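Side-chain contacts in uncharacterized protein AF_0941 (Archaeoglobus fulgidus, PDB 1YOZ), which is of unknown function but folds as an all-helical chain, two copies of which form the assembly: residues L47-K51 / S52-E56; K83-A86 / E87-F91; Y108-R111 / V112-V116. One frame throughout, in Å; residues are numbered along the deposited sequence.

Contact 1 (L47-K51 / S52-E56)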
ATOM      1  N   LEU B  47     -14.971  -4.729  -6.752  1.00 21.93           N
ATOM      2  CA  LEU B  47     -15.749  -5.544  -7.686  1.00 22.00           C
ATOM      3  C   LEU B  47     -16.619  -4.671  -8.592  1.00 22.92           C
ATOM      4  O   LEU B  47     -16.611  -4.884  -9.792  1.00 22.23           O
ATOM      5  CB  LEU B  47     -16.526  -6.630  -6.960  1.00 22.72           C
ATOM      6  CG  LEU B  47     -15.765  -7.948  -6.772  1.00 22.97           C
ATOM      7  CD1 LEU B  47     -16.578  -8.869  -5.916  1.00 25.84           C
ATOM      8  CD2 LEU B  47     -15.493  -8.615  -8.107  1.00 25.15           C
ATOM      9  N   ASN B  48     -17.277  -3.644  -8.042  1.00 23.84           N
ATOM     10  CA  ASN B  48     -18.114  -2.726  -8.860  1.00 24.60           C
ATOM     11  C   ASN B  48     -17.416  -1.834  -9.887  1.00 26.08           C
ATOM     12  O   ASN B  48     -17.985  -1.528 -10.954  1.00 25.95           O
ATOM     13  CB  ASN B  48     -19.077  -1.913  -7.983  1.00 24.45           C
ATOM     14  CG  ASN B  48     -20.145  -2.769  -7.369  1.00 24.16           C
ATOM     15  OD1 ASN B  48     -20.333  -3.928  -7.771  1.00 25.84           O
ATOM     16  ND2 ASN B  48     -20.846  -2.231  -6.367  1.00 23.61           N
ATOM     17  N   LEU B  49     -16.172  -1.420  -9.603  1.00 25.81           N
ATOM     18  CA  LEU B  49     -15.338  -0.772 -10.616  1.00 24.45           C
ATOM     19  C   LEU B  49     -15.084  -1.680 -11.820  1.00 25.24           C
ATOM     20  O   LEU B  49     -15.028  -1.239 -12.998  1.00 26.73           O
ATOM     21  CB  LEU B  49     -13.988  -0.381  -9.986  1.00 23.02           C
ATOM     22  CG  LEU B  49     -14.046   0.710  -8.936  1.00 19.90           C
ATOM     23  CD1 LEU B  49     -12.567   1.064  -8.505  1.00 18.42           C
ATOM     24  CD2 LEU B  49     -14.658   1.923  -9.507  1.00 15.75           C
ATOM     25  N   TYR B  50     -14.902  -2.959 -11.532  1.00 25.97           N
ATOM     26  CA  TYR B  50     -14.674  -3.911 -12.607  1.00 27.07           C
ATOM     27  C   TYR B  50     -16.028  -3.990 -13.353  1.00 27.23           C
ATOM     28  O   TYR B  50     -16.115  -3.706 -14.535  1.00 26.89           O
ATOM     29  CB  TYR B  50     -14.275  -5.265 -12.036  1.00 27.67           C
ATOM     30  CG  TYR B  50     -14.206  -6.389 -13.047  1.00 30.11           C
ATOM     31  CD1 TYR B  50     -13.313  -6.344 -14.108  1.00 31.07           C
ATOM     32  CD2 TYR B  50     -15.040  -7.485 -12.934  1.00 33.05           C
ATOM     33  CE1 TYR B  50     -13.267  -7.353 -15.029  1.00 33.50           C
ATOM     34  CE2 TYR B  50     -14.999  -8.502 -13.850  1.00 33.85           C
ATOM     35  CZ  TYR B  50     -14.104  -8.436 -14.890  1.00 33.95           C
ATOM     36  OH  TYR B  50     -14.049  -9.478 -15.810  1.00 34.92           O
ATOM     37  N   LYS B  51     -17.078  -4.282 -12.595  1.00 26.92           N
ATOM     38  CA  LYS B  51     -18.392  -4.593 -13.170  1.00 28.36           C
ATOM     39  C   LYS B  51     -19.057  -3.393 -13.905  1.00 29.17           C
ATOM     40  O   LYS B  51     -20.011  -3.583 -14.674  1.00 29.39           O
ATOM     41  CB  LYS B  51     -19.280  -5.179 -12.074  1.00 26.42           C
ATOM     42  CG  LYS B  51     -18.895  -6.584 -11.662  1.00 27.07           C
ATOM     43  CD  LYS B  51     -19.642  -6.974 -10.403  1.00 25.52           C
ATOM     44  CE  LYS B  51     -19.326  -8.374  -9.878  1.00 24.22           C
ATOM     45  NZ  LYS B  51     -20.054  -8.422  -8.543  1.00 23.37           N
ATOM     46  N   SER B  52     -18.556  -2.173 -13.666  1.00 29.21           N
ATOM     47  CA  SER B  52     -19.027  -0.964 -14.339  1.00 29.90           C
ATOM     48  C   SER B  52     -18.028  -0.506 -15.396  1.00 30.39           C
ATOM     49  O   SER B  52     -18.173   0.551 -16.001  1.00 29.95           O
ATOM     50  CB  SER B  52     -19.321   0.150 -13.314  1.00 30.56           C
ATOM     51  OG  SER B  52     -18.148   0.517 -12.565  1.00 31.37           O
ATOM     52  N   GLY B  53     -17.001  -1.310 -15.616  1.00 31.17           N
ATOM     53  CA  GLY B  53     -16.038  -1.039 -16.664  1.00 32.67           C
ATOM     54  C   GLY B  53     -15.075   0.104 -16.387  1.00 33.68           C
ATOM     55  O   GLY B  53     -14.395   0.589 -17.294  1.00 34.74           O
ATOM     56  N   LYS B  54     -14.981   0.527 -15.135  1.00 34.51           N
ATOM     57  CA  LYS B  54     -14.041   1.604 -14.798  1.00 34.67           C
ATOM     58  C   LYS B  54     -12.652   1.054 -14.549  1.00 34.42           C
ATOM     59  O   LYS B  54     -11.695   1.764 -14.706  1.00 35.28           O
ATOM     60  CB  LYS B  54     -14.532   2.411 -13.609  1.00 33.88           C
ATOM     61  CG  LYS B  54     -15.873   3.047 -13.871  1.00 35.30           C
ATOM     62  CD  LYS B  54     -16.440   3.676 -12.627  1.00 35.07           C
ATOM     63  CE  LYS B  54     -17.540   4.645 -13.002  1.00 35.05           C
ATOM     64  NZ  LYS B  54     -18.452   4.843 -11.854  1.00 40.86           N
ATOM     65  N   ALA B  55     -12.545  -0.213 -14.194  1.00 34.85           N
ATOM     66  CA  ALA B  55     -11.246  -0.838 -14.046  1.00 35.51           C
ATOM     67  C   ALA B  55     -11.243  -2.188 -14.722  1.00 36.12           C
ATOM     68  O   ALA B  55     -12.197  -2.956 -14.584  1.00 35.75           O
ATOM     69  CB  ALA B  55     -10.873  -0.986 -12.553  1.00 35.18           C
ATOM     70  N   GLU B  56     -10.144  -2.468 -15.425  1.00 36.86           N
ATOM     71  CA  GLU B  56      -9.895  -3.739 -16.081  1.00 38.09           C
ATOM     72  C   GLU B  56      -9.613  -4.822 -15.072  1.00 37.93           C
ATOM     73  O   GLU B  56      -9.277  -4.521 -13.925  1.00 37.83           O
ATOM     74  CB  GLU B  56      -8.679  -3.583 -16.941  1.00 39.12           C
ATOM     75  CG  GLU B  56      -8.541  -2.170 -17.465  1.00 44.22           C
ATOM     76  CD  GLU B  56      -7.145  -1.632 -17.251  1.00 50.94           C
ATOM     77  OE1 GLU B  56      -7.000  -0.682 -16.437  1.00 50.38           O
ATOM     78  OE2 GLU B  56      -6.200  -2.177 -17.890  1.00 53.44           O
TER
HETATM   79  O   HOH W   1     -13.772  -3.497 -16.719  1.00 34.30           O

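Contact 2 (K83-A86 / E87-F91)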
ATOM      1  N   LYS B  83      -3.311   2.427  17.967  1.00 34.26           N
ATOM      2  CA  LYS B  83      -3.351   2.312  19.431  1.00 36.31           C
ATOM      3  C   LYS B  83      -2.252   3.144  20.086  1.00 37.89           C
ATOM      4  O   LYS B  83      -2.513   3.966  20.955  1.00 38.22           O
ATOM      5  CB  LYS B  83      -3.159   0.838  19.822  1.00 36.76           C
ATOM      6  CG  LYS B  83      -4.433   0.017  19.803  1.00 35.61           C
ATOM      7  CD  LYS B  83      -4.260  -1.325  20.529  1.00 35.87           C
ATOM      8  CE  LYS B  83      -4.428  -1.180  22.011  1.00 35.45           C
ATOM      9  NZ  LYS B  83      -4.647  -2.470  22.664  1.00 33.33           N
ATOM     10  N   GLU B  84      -1.020   2.935  19.625  1.00 39.68           N
ATOM     11  CA  GLU B  84       0.150   3.607  20.153  1.00 41.09           C
ATOM     12  C   GLU B  84       0.041   5.088  19.879  1.00 41.87           C
ATOM     13  O   GLU B  84       0.425   5.904  20.726  1.00 42.34           O
ATOM     14  CB  GLU B  84       1.427   2.964  19.573  1.00 41.78           C
ATOM     15  CG  GLU B  84       2.621   3.871  19.185  1.00 43.46           C
ATOM     16  CD  GLU B  84       3.415   3.301  17.964  1.00 45.25           C
ATOM     17  OE1 GLU B  84       4.315   3.988  17.418  1.00 47.17           O
ATOM     18  OE2 GLU B  84       3.112   2.164  17.519  1.00 46.39           O
ATOM     19  N   PHE B  85      -0.518   5.441  18.718  1.00 41.41           N
ATOM     20  CA  PHE B  85      -0.779   6.838  18.385  1.00 41.00           C
ATOM     21  C   PHE B  85      -1.854   7.468  19.260  1.00 40.91           C
ATOM     22  O   PHE B  85      -1.657   8.555  19.803  1.00 40.67           O
ATOM     23  CB  PHE B  85      -1.130   6.995  16.890  1.00 41.24           C
ATOM     24  CG  PHE B  85      -1.391   8.394  16.491  1.00 40.35           C
ATOM     25  CD1 PHE B  85      -0.358   9.191  16.020  1.00 40.55           C
ATOM     26  CD2 PHE B  85      -2.666   8.936  16.600  1.00 41.04           C
ATOM     27  CE1 PHE B  85      -0.587  10.506  15.666  1.00 39.14           C
ATOM     28  CE2 PHE B  85      -2.902  10.262  16.252  1.00 41.83           C
ATOM     29  CZ  PHE B  85      -1.856  11.043  15.783  1.00 39.77           C
ATOM     30  N   ALA B  86      -2.993   6.794  19.398  1.00 40.96           N
ATOM     31  CA  ALA B  86      -4.086   7.307  20.220  1.00 41.81           C
ATOM     32  C   ALA B  86      -3.715   7.408  21.700  1.00 42.60           C
ATOM     33  O   ALA B  86      -4.196   8.295  22.392  1.00 42.53           O
ATOM     34  CB  ALA B  86      -5.339   6.472  20.040  1.00 41.32           C
ATOM     35  N   GLU B  87      -2.863   6.501  22.172  1.00 44.08           N
ATOM     36  CA  GLU B  87      -2.422   6.518  23.569  1.00 45.40           C
ATOM     37  C   GLU B  87      -1.550   7.734  23.873  1.00 46.01           C
ATOM     38  O   GLU B  87      -1.901   8.524  24.745  1.00 46.51           O
ATOM     39  CB  GLU B  87      -1.713   5.224  23.945  1.00 45.53           C
ATOM     40  CG  GLU B  87      -1.678   4.977  25.440  1.00 47.21           C
ATOM     41  CD  GLU B  87      -0.367   5.404  26.064  1.00 50.75           C
ATOM     42  OE1 GLU B  87       0.666   4.769  25.750  1.00 51.62           O
ATOM     43  OE2 GLU B  87      -0.366   6.360  26.879  1.00 51.56           O
ATOM     44  N   SER B  88      -0.431   7.891  23.157  1.00 46.50           N
ATOM     45  CA  SER B  88       0.441   9.061  23.332  1.00 46.30           C
ATOM     46  C   SER B  88      -0.442  10.292  23.395  1.00 46.25           C
ATOM     47  O   SER B  88      -0.418  11.062  24.374  1.00 46.45           O
ATOM     48  CB  SER B  88       1.458   9.196  22.179  1.00 46.77           C
ATOM     49  OG  SER B  88       0.868   9.759  21.001  1.00 48.55           O
ATOM     50  N   LYS B  89      -1.261  10.450  22.361  1.00 45.36           N
ATOM     51  CA  LYS B  89      -2.158  11.597  22.264  1.00 44.54           C
ATOM     52  C   LYS B  89      -3.185  11.728  23.395  1.00 43.39           C
ATOM     53  O   LYS B  89      -3.819  12.773  23.523  1.00 43.30           O
ATOM     54  CB  LYS B  89      -2.795  11.680  20.858  1.00 43.95           C
ATOM     55  CG  LYS B  89      -1.717  11.715  19.746  1.00 44.20           C
ATOM     56  CD  LYS B  89      -1.855  12.923  18.852  1.00 41.11           C
ATOM     57  CE  LYS B  89      -0.507  13.360  18.325  1.00 39.33           C
ATOM     58  NZ  LYS B  89       0.287  14.153  19.298  1.00 39.75           N
ATOM     59  N   GLY B  90      -3.334  10.700  24.227  1.00 42.99           N
ATOM     60  CA  GLY B  90      -4.201  10.801  25.432  1.00 42.47           C
ATOM     61  C   GLY B  90      -5.580  10.156  25.405  1.00 42.47           C
ATOM     62  O   GLY B  90      -6.412  10.420  26.286  1.00 42.55           O
ATOM     63  N   PHE B  91      -5.825   9.321  24.393  1.00 42.44           N
ATOM     64  CA  PHE B  91      -7.107   8.628  24.177  1.00 42.28           C
ATOM     65  C   PHE B  91      -6.786   7.138  24.061  1.00 41.44           C
ATOM     66  O   PHE B  91      -6.999   6.525  23.005  1.00 40.99           O
ATOM     67  CB  PHE B  91      -7.745   9.096  22.858  1.00 43.02           C
ATOM     68  CG  PHE B  91      -9.207   8.697  22.688  1.00 46.51           C
ATOM     69  CD1 PHE B  91     -10.198   9.675  22.599  1.00 48.93           C
ATOM     70  CD2 PHE B  91      -9.591   7.351  22.590  1.00 48.73           C
ATOM     71  CE1 PHE B  91     -11.542   9.323  22.425  1.00 49.52           C
ATOM     72  CE2 PHE B  91     -10.924   6.985  22.429  1.00 49.26           C
ATOM     73  CZ  PHE B  91     -11.901   7.968  22.341  1.00 50.22           C
TER

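Contact 3 (Y108-R111 / V112-V116)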
ATOM      1  N   TYR B 108     -11.695 -14.202   3.407  1.00 22.82           N
ATOM      2  CA  TYR B 108     -12.829 -13.548   2.701  1.00 24.19           C
ATOM      3  C   TYR B 108     -12.401 -12.872   1.382  1.00 23.21           C
ATOM      4  O   TYR B 108     -13.088 -12.961   0.357  1.00 23.89           O
ATOM      5  CB  TYR B 108     -13.541 -12.513   3.618  1.00 23.34           C
ATOM      6  CG  TYR B 108     -14.720 -11.829   2.965  1.00 24.26           C
ATOM      7  CD1 TYR B 108     -16.031 -12.258   3.219  1.00 24.68           C
ATOM      8  CD2 TYR B 108     -14.536 -10.763   2.080  1.00 25.84           C
ATOM      9  CE1 TYR B 108     -17.110 -11.656   2.606  1.00 24.60           C
ATOM     10  CE2 TYR B 108     -15.607 -10.137   1.468  1.00 24.84           C
ATOM     11  CZ  TYR B 108     -16.910 -10.576   1.737  1.00 28.37           C
ATOM     12  OH  TYR B 108     -17.997  -9.954   1.102  1.00 25.73           O
ATOM     13  N   ILE B 109     -11.279 -12.170   1.404  1.00 24.27           N
ATOM     14  CA  ILE B 109     -10.773 -11.486   0.175  1.00 23.46           C
ATOM     15  C   ILE B 109     -10.399 -12.554  -0.855  1.00 26.01           C
ATOM     16  O   ILE B 109     -10.665 -12.450  -2.081  1.00 24.23           O
ATOM     17  CB  ILE B 109      -9.528 -10.564   0.496  1.00 23.56           C
ATOM     18  CG1 ILE B 109      -9.945  -9.343   1.355  1.00 20.54           C
ATOM     19  CG2 ILE B 109      -8.820 -10.148  -0.787  1.00 22.19           C
ATOM     20  CD1 ILE B 109      -8.825  -8.644   2.106  1.00 16.11           C
ATOM     21  N   ASP B 110      -9.764 -13.606  -0.324  1.00 27.11           N
ATOM     22  CA  ASP B 110      -9.339 -14.724  -1.118  1.00 29.66           C
ATOM     23  C   ASP B 110     -10.552 -15.270  -1.857  1.00 29.37           C
ATOM     24  O   ASP B 110     -10.450 -15.615  -3.021  1.00 29.75           O
ATOM     25  CB  ASP B 110      -8.698 -15.781  -0.192  1.00 30.22           C
ATOM     26  CG  ASP B 110      -8.001 -16.862  -0.937  1.00 33.67           C
ATOM     27  OD1 ASP B 110      -7.203 -16.538  -1.840  1.00 35.99           O
ATOM     28  OD2 ASP B 110      -8.248 -18.045  -0.610  1.00 37.08           O
ATOM     29  N   ARG B 111     -11.686 -15.314  -1.161  0.50 29.25           N
ATOM     30  CA  ARG B 111     -12.992 -15.741  -1.671  0.50 29.25           C
ATOM     31  C   ARG B 111     -13.525 -14.840  -2.814  0.50 30.08           C
ATOM     32  O   ARG B 111     -13.811 -15.320  -3.913  0.50 28.64           O
ATOM     33  CB  ARG B 111     -13.963 -15.812  -0.464  0.50 29.25           C
ATOM     34  CG  ARG B 111     -15.405 -16.236  -0.722  0.50 27.65           C
ATOM     35  CD  ARG B 111     -16.274 -15.980   0.502  0.50 25.23           C
ATOM     36  NE  ARG B 111     -17.623 -15.600   0.092  0.50 23.87           N
ATOM     37  CZ  ARG B 111     -18.627 -15.299   0.913  0.50 23.98           C
ATOM     38  NH1 ARG B 111     -18.464 -15.311   2.234  0.50 21.28           N
ATOM     39  NH2 ARG B 111     -19.809 -14.966   0.404  0.50 23.18           N
ATOM     40  N   VAL B 112     -13.634 -13.531  -2.579  1.00 31.13           N
ATOM     41  CA  VAL B 112     -14.163 -12.629  -3.646  1.00 32.61           C
ATOM     42  C   VAL B 112     -13.198 -12.388  -4.821  1.00 33.61           C
ATOM     43  O   VAL B 112     -13.621 -12.061  -5.947  1.00 32.38           O
ATOM     44  CB  VAL B 112     -14.747 -11.271  -3.075  1.00 32.97           C
ATOM     45  CG1 VAL B 112     -14.528 -11.134  -1.624  1.00 31.72           C
ATOM     46  CG2 VAL B 112     -14.199 -10.073  -3.797  1.00 33.38           C
ATOM     47  N   GLU B 113     -11.905 -12.535  -4.536  1.00 35.68           N
ATOM     48  CA  GLU B 113     -10.849 -12.449  -5.551  1.00 37.90           C
ATOM     49  C   GLU B 113     -11.226 -13.374  -6.720  1.00 39.82           C
ATOM     50  O   GLU B 113     -11.178 -12.944  -7.871  1.00 39.35           O
ATOM     51  CB  GLU B 113      -9.520 -12.891  -4.946  1.00 38.22           C
ATOM     52  CG  GLU B 113      -8.264 -12.067  -5.244  1.00 38.84           C
ATOM     53  CD  GLU B 113      -7.033 -12.689  -4.603  1.00 42.46           C
ATOM     54  OE1 GLU B 113      -5.912 -12.104  -4.679  1.00 45.12           O
ATOM     55  OE2 GLU B 113      -7.166 -13.805  -4.040  1.00 42.16           O
ATOM     56  N   LYS B 114     -11.585 -14.634  -6.424  1.00 41.30           N
ATOM     57  CA  LYS B 114     -12.173 -15.542  -7.436  1.00 44.63           C
ATOM     58  C   LYS B 114     -13.401 -14.818  -8.024  1.00 45.87           C
ATOM     59  O   LYS B 114     -14.328 -14.498  -7.307  1.00 46.84           O
ATOM     60  CB  LYS B 114     -12.524 -16.924  -6.840  1.00 44.26           C
ATOM     61  CG  LYS B 114     -11.790 -17.238  -5.551  1.00 45.51           C
ATOM     62  CD  LYS B 114     -10.952 -18.504  -5.598  1.00 47.38           C
ATOM     63  CE  LYS B 114     -10.098 -18.613  -4.322  1.00 47.56           C
ATOM     64  NZ  LYS B 114      -9.520 -19.970  -4.042  1.00 46.22           N
ATOM     65  N   GLU B 115     -13.378 -14.523  -9.314  1.00 47.75           N
ATOM     66  CA  GLU B 115     -13.927 -13.231  -9.768  1.00 49.41           C
ATOM     67  C   GLU B 115     -15.417 -13.028  -9.886  1.00 50.24           C
ATOM     68  O   GLU B 115     -16.178 -13.559  -9.087  1.00 50.85           O
ATOM     69  CB  GLU B 115     -13.228 -12.726 -11.034  1.00 49.13           C
ATOM     70  CG  GLU B 115     -11.999 -11.962 -10.710  1.00 51.84           C
ATOM     71  CD  GLU B 115     -11.920 -10.613 -11.395  1.00 54.40           C
ATOM     72  OE1 GLU B 115     -10.913 -10.376 -12.092  1.00 56.49           O
ATOM     73  OE2 GLU B 115     -12.846  -9.781 -11.228  1.00 56.22           O
ATOM     74  N   VAL B 116     -15.789 -12.206 -10.877  1.00 51.46           N
ATOM     75  CA  VAL B 116     -17.088 -11.486 -10.988  1.00 51.94           C
ATOM     76  C   VAL B 116     -18.156 -11.833  -9.927  1.00 52.08           C
ATOM     77  O   VAL B 116     -18.105 -11.349  -8.783  1.00 51.67           O
ATOM     78  CB  VAL B 116     -17.688 -11.576 -12.430  1.00 52.39           C
ATOM     79  CG1 VAL B 116     -18.521 -10.315 -12.756  1.00 52.27           C
ATOM     80  CG2 VAL B 116     -16.574 -11.796 -13.488  1.00 51.73           C
TER
HETATM   81  O   HOH W   2      -8.367 -16.068  -4.791  1.00 45.26           O

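Contact 1 (L47-K51 / S52-E56)
Helix 32-51 ends where L49 and Y50 hand their carbonyls to the loop that follows: A55 N binds L49 O at 2.9 Å, G53 N binds Y50 O at 2.8 Å, and G53, with its positive phi, turns the chain back beside the last helical turn. Both donors stand above their carbonyl planes, and K54 N adds a weak bond to L49 O. Residues 52-56 make the short link to helix 57-73, E56 standing at its N-cap position. S52 folds its side chain over the helix end: a chi1 of 61° sets OG between the backbone N and the carbonyl carbon, and from there the hydroxyl donates to N48 O at 2.6 Å. L49 supplies the apolar side. Its CB meets A55 CB at 4.1 Å, while CD2 lies 4.0 Å from K54 CD, the leucine and the extended lysine chain crossing at about a right angle. The Y50 ring takes the other flank: with CG anti to the backbone N (chi1 172°), its CD1 edge comes 3.6 Å from A55 O, close to the ring plane. The same A55 O faces Y50 CA in a nearly straight CH...O contact of 3.3 Å. A55 touches V60 of helix 57-73, and L49 packs on M3 of the second subunit. N48 O thus keeps a weak helical bond from S52 N, made up by the serine hydroxyl; L49 O and Y50 O are taken by loop amides and, for Y50 O, a water that also donates to A55 O, a polar closure of the helix at the protein surface.

Contact 2 (K83-A86 / E87-F91)
A Schellman motif closes helix 75-88, with F91 N bound to A86 O at 2.8 Å and G90 N bound to E87 O at 2.7 Å. G90 makes the reversal with a phi of 103°, a value at which a CB would press on the preceding carbonyl oxygen. Just before it, F85 O receives two donors from the same face of its carbonyl plane: K89 N along the helix and the S88 hydroxyl. The S88 OG to F85 O distance is 3.0 Å. K89 sets CG over one face of the F85 ring, and CD and CE run on past its CZ rim. K89 CG stands 4.1 Å from the F85 ring centroid, 18° off the normal and displaced toward the rim, a CH-pi contact; K89 CD comes within 3.6 Å of F85 CZ. A chi1 of -179° carries the ring forward along the helix to meet this chain, itself bent at every torsion after the first. Earlier on the helix, K83 NZ is hydrogen-bonded to K95 O. The buried A86 touches V23, I93 and, on helix 26-29, A26, while F91 lies against V23 and D27, joining the end of helix 75-88 to short helix 26-29.

Contact 3 (Y108-R111 / V112-V116)
Y108 and V112 touch one helical turn apart, CE2 of the ring lying 3.4 Å from V112 CG1, which approaches obliquely. With chi1 near 180° the Y108 ring trails away from its own amide toward the next turn and the valine. V112 has an unusual chi1 of 5°, nearly eclipsing CG1 with the backbone N, so the fine detail of this close approach is doubtful. Regular helical bonds run beneath the pair, V112 N to Y108 O and E113 N to I109 O, the latter at 2.8 Å. On another side of the helix the carboxylates of D110 and E113 come together, OD1 and OE2 being 3.5 Å apart with their planes turned 64° to each other. K114, the first residue beyond the helix, brings CE to 3.3 Å from D110 O; its NZ remains 4.1 Å from D110 OD2, too far for a salt bridge. A water lies 2.8 Å from D110 O and 2.7 Å from E113 OE2, placed to donate to both although other acceptors compete for its protons. The next shell explains the acidic pair: K68 NZ of helix 57-73 forms salt bridges with D110 OD1 and E113 OE2 together. F64 of the same helix touches V112 and E113, and I109 packs on K68 and V71. From helix 32-51, R40 meets Y108. Two carboxylates that would otherwise repel are thus probably reconciled by one shared ammonium group, and K114 NZ, near but not bonded, may add some positive potential; this charge cluster fastens the end of helix 99-113 to helix 57-73.

Contacts 1 and 3 are neighbours, their centres 14 Å apart on the same side of the chain's centre, where the end of helix 32-51 meets the C-terminal end of the chain. L47 packs on V112, K51 CE lies 3.4 Å from V116 O, and Y50 CD2 approaches E115 OE2 at 3.6 Å. K57, the first residue after the loop of contact 1, forms a salt bridge with E115, a second tie between the two regions. Contact 2 stands on the opposite side of the chain's centre, 38 Å from contact 1 and 35 Å from contact 3 between centres, and touches neither. All three are helix ends at the surface; none is tied to a known active site or ligand.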